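Local coordinates for carboxysome shell vertex protein CcmL (Gloeobacter violaceus, PDB 4JW0) that probably forms the pentameric vertices of the carboxysome shell, the polyhedral compartment in which RuBisCO is sequestered, at residues M1-V6 with Q28-A33. Residues are numbered along the deposited sequence; the frame is centred on the assembly and turned at random.
Sequences MQIGRV and QLIDEA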
ATOM      1  N   MET A   1       2.046  -7.485   8.868  1.00 17.75           N
ATOM      2  CA  MET A   1       2.510  -8.725   8.192  1.00 19.06           C
ATOM      3  C   MET A   1       1.323  -9.630   7.908  1.00 19.04           C
ATOM      4  O   MET A   1       0.306  -9.579   8.604  1.00 19.42           O
ATOM      5  CB  MET A   1       3.516  -9.475   9.070  1.00 17.96           C
ATOM      6  CG  MET A   1       4.870  -8.804   9.201  1.00 25.50           C
ATOM      7  SD  MET A   1       4.905  -7.411  10.343  1.00 25.81           S
ATOM      8  CE  MET A   1       4.819  -8.251  11.926  1.00 26.67           C
ATOM      9  N   GLN A   2       1.452 -10.454   6.874  1.00 22.69           N
ATOM     10  CA  GLN A   2       0.470 -11.485   6.594  1.00 18.24           C
ATOM     11  C   GLN A   2       1.131 -12.856   6.662  1.00 17.57           C
ATOM     12  O   GLN A   2       2.359 -12.975   6.665  1.00 19.69           O
ATOM     13  CB  GLN A   2      -0.157 -11.282   5.212  1.00 19.62           C
ATOM     14  CG  GLN A   2      -0.984 -10.014   5.072  1.00 24.09           C
ATOM     15  CD  GLN A   2      -2.312 -10.097   5.794  1.00 26.01           C
ATOM     16  OE1 GLN A   2      -3.113 -10.996   5.547  1.00 33.61           O
ATOM     17  NE2 GLN A   2      -2.548  -9.162   6.700  1.00 29.67           N
ATOM     18  N   ILE A   3       0.298 -13.889   6.718  1.00 19.21           N
ATOM     19  CA  ILE A   3       0.771 -15.265   6.703  1.00 21.99           C
ATOM     20  C   ILE A   3       0.673 -15.792   5.281  1.00 22.07           C
ATOM     21  O   ILE A   3      -0.325 -15.579   4.597  1.00 20.32           O
ATOM     22  CB  ILE A   3      -0.057 -16.152   7.648  1.00 18.69           C
ATOM     23  CG1 ILE A   3       0.010 -15.599   9.074  1.00 22.25           C
ATOM     24  CG2 ILE A   3       0.439 -17.605   7.607  1.00 21.39           C
ATOM     25  CD1 ILE A   3      -1.037 -16.153  10.008  1.00 26.41           C
ATOM     26  N   GLY A   4       1.729 -16.451   4.828  1.00 21.44           N
ATOM     27  CA  GLY A   4       1.734 -17.072   3.522  1.00 21.12           C
ATOM     28  C   GLY A   4       2.222 -18.497   3.612  1.00 25.06           C
ATOM     29  O   GLY A   4       2.916 -18.873   4.558  1.00 22.36           O
ATOM     30  N   ARG A   5       1.853 -19.293   2.618  1.00 21.84           N
ATOM     31  CA  ARG A   5       2.313 -20.670   2.515  1.00 22.38           C
ATOM     32  C   ARG A   5       3.229 -20.774   1.298  1.00 18.72           C
ATOM     33  O   ARG A   5       2.910 -20.253   0.228  1.00 21.59           O
ATOM     34  CB  ARG A   5       1.093 -21.593   2.393  1.00 29.47           C
ATOM     35  CG  ARG A   5       1.379 -23.024   1.996  1.00 42.34           C
ATOM     36  CD  ARG A   5       0.101 -23.863   2.080  1.00 35.45           C
ATOM     37  NE  ARG A   5      -0.737 -23.754   0.881  1.00 53.30           N
ATOM     38  CZ  ARG A   5      -1.141 -24.786   0.134  1.00 65.18           C
ATOM     39  NH1 ARG A   5      -0.796 -26.034   0.443  1.00 48.57           N
ATOM     40  NH2 ARG A   5      -1.902 -24.574  -0.937  1.00 34.97           N
ATOM     41  N   VAL A   6       4.387 -21.406   1.464  1.00 20.10           N
ATOM     42  CA  VAL A   6       5.352 -21.480   0.378  1.00 20.64           C
ATOM     43  C   VAL A   6       4.872 -22.485  -0.661  1.00 24.07           C
ATOM     44  O   VAL A   6       4.656 -23.659  -0.341  1.00 23.58           O
ATOM     45  CB  VAL A   6       6.752 -21.896   0.863  1.00 20.43           C
ATOM     46  CG1 VAL A   6       7.707 -21.976  -0.310  1.00 20.79           C
ATOM     47  CG2 VAL A   6       7.277 -20.925   1.913  1.00 21.68           C
ATOM     48  N   GLN A  28       1.490 -18.269  -1.175  1.00 20.78           N
ATOM     49  CA  GLN A  28       0.038 -18.185  -1.218  1.00 21.19           C
ATOM     50  C   GLN A  28      -0.487 -17.623   0.093  1.00 15.87           C
ATOM     51  O   GLN A  28      -0.121 -18.094   1.167  1.00 20.30           O
ATOM     52  CB  GLN A  28      -0.577 -19.562  -1.467  1.00 18.67           C
ATOM     53  CG  GLN A  28      -2.088 -19.552  -1.458  1.00 20.60           C
ATOM     54  CD  GLN A  28      -2.685 -20.898  -1.833  1.00 27.55           C
ATOM     55  OE1 GLN A  28      -2.061 -21.942  -1.652  1.00 26.90           O
ATOM     56  NE2 GLN A  28      -3.896 -20.875  -2.360  1.00 24.02           N
ATOM     57  N   LEU A  29      -1.348 -16.615   0.009  1.00 17.92           N
ATOM     58  CA  LEU A  29      -1.903 -16.013   1.211  1.00 20.32           C
ATOM     59  C   LEU A  29      -2.767 -17.006   1.970  1.00 24.02           C
ATOM     60  O   LEU A  29      -3.478 -17.830   1.378  1.00 21.64           O
ATOM     61  CB  LEU A  29      -2.722 -14.767   0.875  1.00 19.12           C
ATOM     62  CG  LEU A  29      -1.966 -13.440   0.721  1.00 26.64           C
ATOM     63  CD1 LEU A  29      -1.526 -12.925   2.077  1.00 29.28           C
ATOM     64  CD2 LEU A  29      -0.774 -13.590  -0.210  1.00 24.00           C
ATOM     65  N   ILE A  30      -2.683 -16.920   3.290  1.00 20.53           N
ATOM     66  CA  ILE A  30      -3.495 -17.721   4.188  1.00 21.57           C
ATOM     67  C   ILE A  30      -4.486 -16.786   4.870  1.00 27.05           C
ATOM     68  O   ILE A  30      -4.129 -15.661   5.240  1.00 25.92           O
ATOM     69  CB  ILE A  30      -2.622 -18.411   5.247  1.00 24.71           C
ATOM     70  CG1 ILE A  30      -1.718 -19.458   4.593  1.00 21.05           C
ATOM     71  CG2 ILE A  30      -3.481 -19.034   6.339  1.00 24.78           C
ATOM     72  CD1 ILE A  30      -2.467 -20.578   3.913  1.00 25.08           C
ATOM     73  N   ASP A  31      -5.725 -17.239   5.036  1.00 26.65           N
ATOM     74  CA  ASP A  31      -6.767 -16.383   5.601  1.00 23.77           C
ATOM     75  C   ASP A  31      -6.883 -16.552   7.111  1.00 24.03           C
ATOM     76  O   ASP A  31      -6.095 -17.265   7.731  1.00 25.41           O
ATOM     77  CB  ASP A  31      -8.117 -16.631   4.918  1.00 29.50           C
ATOM     78  CG  ASP A  31      -8.771 -17.930   5.341  1.00 32.21           C
ATOM     79  OD1 ASP A  31      -8.355 -18.528   6.357  1.00 34.47           O
ATOM     80  OD2 ASP A  31      -9.729 -18.347   4.655  1.00 34.20           O
ATOM     81  N   GLU A  32      -7.878 -15.892   7.695  1.00 29.45           N
ATOM     82  CA  GLU A  32      -8.027 -15.825   9.146  1.00 32.36           C
ATOM     83  C   GLU A  32      -8.304 -17.183   9.784  1.00 44.41           C
ATOM     84  O   GLU A  32      -8.133 -17.352  10.988  1.00 36.26           O
ATOM     85  CB  GLU A  32      -9.166 -14.875   9.507  1.00 33.06           C
ATOM     86  CG  GLU A  32     -10.528 -15.357   9.015  1.00 34.65           C
ATOM     87  CD  GLU A  32     -11.681 -14.789   9.816  1.00 50.92           C
ATOM     88  OE1 GLU A  32     -12.836 -14.956   9.371  1.00 55.14           O
ATOM     89  OE2 GLU A  32     -11.438 -14.188  10.886  1.00 51.24           O
ATOM     90  N   ALA A  33      -8.745 -18.144   8.975  1.00 37.81           N
ATOM     91  CA  ALA A  33      -9.079 -19.473   9.478  1.00 31.84           C
ATOM     92  C   ALA A  33      -8.002 -20.502   9.134  1.00 30.11           C
ATOM     93  O   ALA A  33      -8.195 -21.700   9.331  1.00 34.80           O
ATOM     94  CB  ALA A  33     -10.420 -19.914   8.923  1.00 41.33           C
TER
HETATM   95  O   HOH W   1      -4.500 -12.907   4.034  1.00 29.12           O
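Arg-5 and Gln-28 face each other as a hydrogen-bonded pair of an antiparallel sheet. Arg-5 N donates to Gln-28 O (2.7 Å), and Gln-28 N to Arg-5 O (2.8 Å). Their side chains leave the same face and run side by side. Along Arg-5, CB rests 4.0 Å from Ile-30 CD1; with CG anti to the backbone N (chi1 168°) the chain first extends, then bends at chi3 (83°), which brings the guanidinium back to the end of Gln-28. There NE makes a weak bond to Gln-28 OE1, NH2 a much straighter one of 2.7 Å to the same oxygen, and NH1 has a long, weak ion pair with Asp-52. The extended glutamine suits this place: its carbonyl end meets the guanidinium edge, while NE2 donates to Leu-37 O.

At the adjoining pair, Gly-4 lies against Leu-29 without direct hydrogen bonds; having no side chain, it suits the close approach of its CA, 3.2 Å from Gln-28 O in a CA-H...O contact. Ile-30 N then bonds Ile-3 O at 3.0 Å, beyond which the strands splay and a water donates to both Gln-2 OE1 and Ile-30 O. Ile-3 and Ile-30, both buried, suit this end by supplying apolar surface, Ile-3 CG2 packing 3.9 Å from Ile-30 CB.

In the OB fold, strand 2-11 runs between 24-30 and 54-59, Gly-4 bonding Val-55 through its backbone. A neighbouring subunit adjoins the splayed end, where its Tyr-40 bonds Ile-3 N and Ile-30 O through the hydroxyl and Gln-2 NE2 through the carbonyl.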